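Long-range contact in indole-3-acetic acid-amido synthetase GH3.15 (Arabidopsis thaliana, PDB 6E1Q), which joins glutamine, and possibly cysteine, to the auxin precursor indole-3-butyric acid in an ATP-dependent reaction that passes through an adenylated intermediate: residues R497-E509 against I575-E587. Numbering follows the deposited sequence.
Sequences RDVMEECCFTVEE and ISEFLSRKIPSWE
Glu509 grips Ser585 with both carboxylate oxygens: OE1 takes the backbone N of Ser585 on its syn lone pair at 3.1 Å, nearly straight at 172°, while OE2 accepts from Ser585 OG at 2.9 Å. Its chain leaves with CG anti to the backbone N and bends at chi2, which turns the carboxylate onto the C-terminal tail. An alanine here would probably leave the Ser585 amide and hydroxyl without these acceptors and weaken the tail's hold on this helix, though Arg516 still binds Ser585 O. One residue back, Glu508 OE1 lies 2.9 Å from Ser580 OG, whose one proton is also within reach of Lys582 O; Glu508 OE2 is held by Tyr515 and Arg519. Strand 575-579 is an outermost strand of the C-terminal mixed sheet, beside strand 529-533; helix 497-509 packs across it at -55°, and the chain beyond the strand runs along the helix. Phe578 fills that crossing, with Met500 CB over its ring centre, 3.5 Å from the centroid. Phe578 CD1 sits over the guanidinium face of Arg497, planes 36° apart, and Arg497 gives Glu577 O two weak bonds. A water links Glu501 OE2 to Leu579 N, and Arg581 NE adds a weak salt-bridge bond to OE2 at 3.3 Å; another water ties Glu501 O to Arg581 N. Lys582 NZ pairs with Glu502 OE1 at 3.0 Å and sits over the Phe505 face, a cation-pi contact 4.0 Å from the centroid.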
loop_
_atom_site.group_PDB
_atom_site.type_symbol
_atom_site.label_atom_id
_atom_site.label_comp_id
_atom_site.label_asym_id
_atom_site.label_seq_id
_atom_site.Cartn_x
_atom_site.Cartn_y
_atom_site.Cartn_z
ATOM N N ARG A 497 -6.129 -19.572 28.352
ATOM C CA ARG A 497 -4.716 -19.852 28.125
ATOM C C ARG A 497 -4.525 -21.019 27.164
ATOM O O ARG A 497 -3.580 -21.005 26.364
ATOM C CB ARG A 497 -4.000 -20.102 29.458
ATOM C CG ARG A 497 -2.708 -20.919 29.354
ATOM C CD ARG A 497 -1.710 -20.602 30.483
ATOM N NE ARG A 497 -1.657 -19.173 30.804
ATOM C CZ ARG A 497 -0.649 -18.350 30.500
ATOM N NH1 ARG A 497 0.419 -18.792 29.848
ATOM N NH2 ARG A 497 -0.710 -17.069 30.844
ATOM N N ASP A 498 -5.429 -22.004 27.189
ATOM C CA ASP A 498 -5.307 -23.158 26.301
ATOM C C ASP A 498 -5.368 -22.743 24.836
ATOM O O ASP A 498 -4.535 -23.162 24.024
ATOM C CB ASP A 498 -6.399 -24.197 26.592
ATOM C CG ASP A 498 -6.183 -24.941 27.913
ATOM O OD1 ASP A 498 -5.079 -25.472 28.156
ATOM O OD2 ASP A 498 -7.139 -25.022 28.699
ATOM N N VAL A 499 -6.354 -21.926 24.467
ATOM C CA VAL A 499 -6.417 -21.486 23.079
ATOM C C VAL A 499 -5.194 -20.631 22.719
ATOM O O VAL A 499 -4.608 -20.809 21.646
ATOM C CB VAL A 499 -7.758 -20.778 22.798
ATOM C CG1 VAL A 499 -7.869 -19.493 23.571
ATOM C CG2 VAL A 499 -7.913 -20.526 21.305
ATOM N N MET A 500 -4.755 -19.725 23.611
ATOM C CA MET A 500 -3.564 -18.912 23.318
ATOM C C MET A 500 -2.339 -19.785 23.110
ATOM O O MET A 500 -1.533 -19.529 22.210
ATOM C CB MET A 500 -3.297 -17.888 24.438
ATOM C CG MET A 500 -4.233 -16.686 24.417
ATOM S SD MET A 500 -4.456 -16.063 22.726
ATOM C CE MET A 500 -2.821 -15.398 22.369
ATOM N N GLU A 501 -2.192 -20.832 23.924
ATOM C CA GLU A 501 -1.042 -21.712 23.773
ATOM C C GLU A 501 -1.108 -22.479 22.457
ATOM O O GLU A 501 -0.075 -22.716 21.814
ATOM C CB GLU A 501 -0.957 -22.657 24.973
ATOM C CG GLU A 501 -0.532 -21.940 26.265
ATOM C CD GLU A 501 -0.405 -22.875 27.476
ATOM O OE1 GLU A 501 -1.204 -23.830 27.615
ATOM O OE2 GLU A 501 0.507 -22.640 28.301
ATOM N N GLU A 502 -2.313 -22.871 22.033
ATOM C CA GLU A 502 -2.439 -23.515 20.728
ATOM C C GLU A 502 -2.175 -22.524 19.602
ATOM O O GLU A 502 -1.634 -22.914 18.558
ATOM C CB GLU A 502 -3.816 -24.171 20.588
ATOM C CG GLU A 502 -4.000 -25.045 19.330
ATOM C CD GLU A 502 -3.186 -26.333 19.355
ATOM O OE1 GLU A 502 -2.548 -26.612 20.393
ATOM O OE2 GLU A 502 -3.193 -27.080 18.337
ATOM N N CYS A 503 -2.518 -21.239 19.799
ATOM C CA CYS A 503 -2.149 -20.216 18.819
ATOM C C CYS A 503 -0.636 -20.161 18.644
ATOM O O CYS A 503 -0.129 -20.106 17.516
ATOM C CB CYS A 503 -2.672 -18.837 19.245
ATOM S SG CYS A 503 -4.444 -18.667 18.996
ATOM N N CYS A 504 0.100 -20.157 19.760
ATOM C CA CYS A 504 1.556 -20.144 19.688
ATOM C C CYS A 504 2.062 -21.285 18.824
ATOM O O CYS A 504 2.885 -21.086 17.921
ATOM C CB CYS A 504 2.154 -20.248 21.088
ATOM S SG CYS A 504 1.941 -18.809 22.101
ATOM N N PHE A 505 1.561 -22.493 19.089
ATOM C CA PHE A 505 1.977 -23.663 18.326
ATOM C C PHE A 505 1.623 -23.529 16.849
ATOM O O PHE A 505 2.404 -23.933 15.977
ATOM C CB PHE A 505 1.323 -24.908 18.904
ATOM C CG PHE A 505 1.468 -26.102 18.048
ATOM C CD1 PHE A 505 2.689 -26.759 17.963
ATOM C CD2 PHE A 505 0.387 -26.583 17.317
ATOM C CE1 PHE A 505 2.835 -27.900 17.173
ATOM C CE2 PHE A 505 0.523 -27.711 16.512
ATOM C CZ PHE A 505 1.748 -28.373 16.442
ATOM N N THR A 506 0.448 -22.970 16.551
ATOM C CA THR A 506 -0.020 -22.938 15.171
ATOM C C THR A 506 0.846 -22.022 14.325
ATOM O O THR A 506 1.105 -22.321 13.156
ATOM C CB THR A 506 -1.486 -22.501 15.136
ATOM O OG1 THR A 506 -2.233 -23.387 15.967
ATOM C CG2 THR A 506 -2.057 -22.556 13.722
ATOM N N VAL A 507 1.296 -20.899 14.893
ATOM C CA VAL A 507 2.318 -20.094 14.227
ATOM C C VAL A 507 3.549 -20.940 13.941
ATOM O O VAL A 507 4.064 -20.963 12.816
ATOM C CB VAL A 507 2.701 -18.868 15.073
ATOM C CG1 VAL A 507 3.714 -18.010 14.306
ATOM C CG2 VAL A 507 1.492 -18.043 15.425
ATOM N N GLU A 508 4.054 -21.631 14.970
ATOM C CA GLU A 508 5.290 -22.394 14.810
ATOM C C GLU A 508 5.146 -23.463 13.746
ATOM O O GLU A 508 6.044 -23.654 12.921
ATOM C CB GLU A 508 5.691 -23.050 16.122
ATOM C CG GLU A 508 6.127 -22.095 17.189
ATOM C CD GLU A 508 6.976 -22.783 18.227
ATOM O OE1 GLU A 508 6.447 -23.680 18.920
ATOM O OE2 GLU A 508 8.168 -22.440 18.341
ATOM N N GLU A 509 4.020 -24.179 13.761
ATOM C CA GLU A 509 3.808 -25.259 12.812
ATOM C C GLU A 509 3.731 -24.730 11.392
ATOM O O GLU A 509 3.943 -25.493 10.442
ATOM C CB GLU A 509 2.530 -26.024 13.197
ATOM C CG GLU A 509 2.098 -27.146 12.265
ATOM C CD GLU A 509 2.897 -28.436 12.448
ATOM O OE1 GLU A 509 3.790 -28.480 13.321
ATOM O OE2 GLU A 509 2.623 -29.411 11.714
ATOM N N ILE A 575 0.231 -7.345 28.378
ATOM C CA ILE A 575 -0.625 -7.851 29.452
ATOM C C ILE A 575 -0.204 -9.261 29.842
ATOM O O ILE A 575 0.328 -9.510 30.932
ATOM C CB ILE A 575 -2.107 -7.911 29.042
ATOM C CG1 ILE A 575 -2.620 -6.598 28.491
ATOM C CG2 ILE A 575 -2.959 -8.417 30.219
ATOM C CD1 ILE A 575 -4.016 -6.775 27.915
ATOM N N SER A 576 -0.509 -10.196 28.956
ATOM C CA SER A 576 -0.287 -11.605 29.177
ATOM C C SER A 576 0.730 -12.105 28.168
ATOM O O SER A 576 0.917 -11.516 27.096
ATOM C CB SER A 576 -1.599 -12.379 29.066
ATOM O OG SER A 576 -2.447 -11.816 28.079
ATOM N N GLU A 577 1.428 -13.157 28.561
ATOM C CA GLU A 577 2.381 -13.845 27.721
ATOM C C GLU A 577 1.979 -15.304 27.667
ATOM O O GLU A 577 1.449 -15.850 28.640
ATOM C CB GLU A 577 3.807 -13.741 28.260
ATOM C CG GLU A 577 4.396 -12.367 28.203
ATOM C CD GLU A 577 5.148 -12.002 29.452
ATOM O OE1 GLU A 577 4.525 -11.972 30.534
ATOM O OE2 GLU A 577 6.365 -11.737 29.343
ATOM N N PHE A 578 2.237 -15.930 26.527
ATOM C CA PHE A 578 1.927 -17.338 26.335
ATOM C C PHE A 578 3.050 -17.959 25.527
ATOM O O PHE A 578 3.628 -17.308 24.651
ATOM C CB PHE A 578 0.581 -17.519 25.623
ATOM C CG PHE A 578 -0.561 -16.813 26.303
ATOM C CD1 PHE A 578 -1.297 -17.448 27.292
ATOM C CD2 PHE A 578 -0.881 -15.508 25.972
ATOM C CE1 PHE A 578 -2.346 -16.798 27.920
ATOM C CE2 PHE A 578 -1.921 -14.853 26.591
ATOM C CZ PHE A 578 -2.657 -15.499 27.574
ATOM N N LEU A 579 3.367 -19.206 25.834
ATOM C CA LEU A 579 4.385 -19.951 25.118
ATOM C C LEU A 579 3.753 -21.162 24.456
ATOM O O LEU A 579 2.791 -21.744 24.976
ATOM C CB LEU A 579 5.501 -20.413 26.056
ATOM C CG LEU A 579 6.284 -19.318 26.772
ATOM C CD1 LEU A 579 7.056 -19.901 27.965
ATOM C CD2 LEU A 579 7.221 -18.664 25.796
ATOM N N SER A 580 4.305 -21.551 23.309
ATOM C CA SER A 580 3.911 -22.817 22.711
ATOM C C SER A 580 4.262 -23.950 23.665
ATOM O O SER A 580 5.348 -23.971 24.243
ATOM C CB SER A 580 4.612 -23.013 21.367
ATOM O OG SER A 580 4.405 -24.325 20.859
ATOM N N ARG A 581 3.335 -24.885 23.847
ATOM C CA ARG A 581 3.593 -26.041 24.694
ATOM C C ARG A 581 3.882 -27.296 23.891
ATOM O O ARG A 581 4.117 -28.351 24.478
ATOM C CB ARG A 581 2.412 -26.285 25.645
ATOM C CG ARG A 581 2.322 -25.289 26.795
ATOM C CD ARG A 581 3.702 -24.762 27.181
ATOM N NE ARG A 581 3.641 -23.753 28.237
ATOM C CZ ARG A 581 4.706 -23.133 28.740
ATOM N NH1 ARG A 581 5.918 -23.417 28.281
ATOM N NH2 ARG A 581 4.562 -22.230 29.701
ATOM N N LYS A 582 3.872 -27.215 22.568
ATOM C CA LYS A 582 4.138 -28.375 21.736
ATOM C C LYS A 582 5.262 -28.034 20.773
ATOM O O LYS A 582 5.423 -26.881 20.365
ATOM C CB LYS A 582 2.876 -28.818 20.967
ATOM C CG LYS A 582 1.738 -29.315 21.868
ATOM C CD LYS A 582 0.372 -28.883 21.341
ATOM C CE LYS A 582 -0.060 -29.687 20.126
ATOM N NZ LYS A 582 -1.200 -29.040 19.387
ATOM N N ILE A 583 6.056 -29.040 20.434
ATOM C CA ILE A 583 7.152 -28.846 19.491
ATOM C C ILE A 583 6.615 -29.055 18.080
ATOM O O ILE A 583 5.887 -30.030 17.841
ATOM C CB ILE A 583 8.330 -29.779 19.814
ATOM C CG1 ILE A 583 8.843 -29.499 21.225
ATOM C CG2 ILE A 583 9.458 -29.608 18.824
ATOM C CD1 ILE A 583 8.376 -30.497 22.257
ATOM N N PRO A 584 6.925 -28.168 17.132
ATOM C CA PRO A 584 6.428 -28.343 15.761
ATOM C C PRO A 584 7.093 -29.525 15.072
ATOM O O PRO A 584 8.182 -29.968 15.436
ATOM C CB PRO A 584 6.791 -27.020 15.077
ATOM C CG PRO A 584 7.923 -26.470 15.878
ATOM C CD PRO A 584 7.701 -26.923 17.291
ATOM N N SER A 585 6.407 -30.048 14.062
ATOM C CA SER A 585 6.897 -31.225 13.366
ATOM C C SER A 585 7.960 -30.852 12.337
ATOM O O SER A 585 7.983 -29.739 11.806
ATOM C CB SER A 585 5.736 -31.964 12.698
ATOM O OG SER A 585 5.017 -31.095 11.835
ATOM N N TRP A 586 8.856 -31.804 12.073
ATOM C CA TRP A 586 9.879 -31.675 11.043
ATOM C C TRP A 586 10.510 -33.041 10.785
ATOM O O TRP A 586 10.801 -33.780 11.733
ATOM C CB TRP A 586 10.953 -30.657 11.449
ATOM C CG TRP A 586 11.987 -30.476 10.381
ATOM C CD1 TRP A 586 11.945 -29.601 9.330
ATOM C CD2 TRP A 586 13.196 -31.228 10.227
ATOM N NE1 TRP A 586 13.063 -29.755 8.543
ATOM C CE2 TRP A 586 13.844 -30.750 9.070
ATOM C CE3 TRP A 586 13.793 -32.259 10.960
ATOM C CZ2 TRP A 586 15.065 -31.266 8.629
ATOM C CZ3 TRP A 586 15.000 -32.768 10.523
ATOM C CH2 TRP A 586 15.627 -32.268 9.372
ATOM N N GLU A 587 10.718 -33.380 9.512
ATOM C CA GLU A 587 11.355 -34.635 9.097
ATOM C C GLU A 587 12.654 -34.905 9.852
ATOM O O GLU A 587 13.715 -34.408 9.472
ATOM C CB GLU A 587 11.638 -34.609 7.587
ATOM C CG GLU A 587 12.516 -35.753 7.071
ATOM C CD GLU A 587 13.462 -35.303 5.971
ATOM O OE1 GLU A 587 14.642 -35.027 6.278
ATOM O OE2 GLU A 587 13.024 -35.218 4.803
HETATM O O HOH W 1 1.836 -20.159 28.367
HETATM O O HOH W 2 0.897 -25.084 22.495
#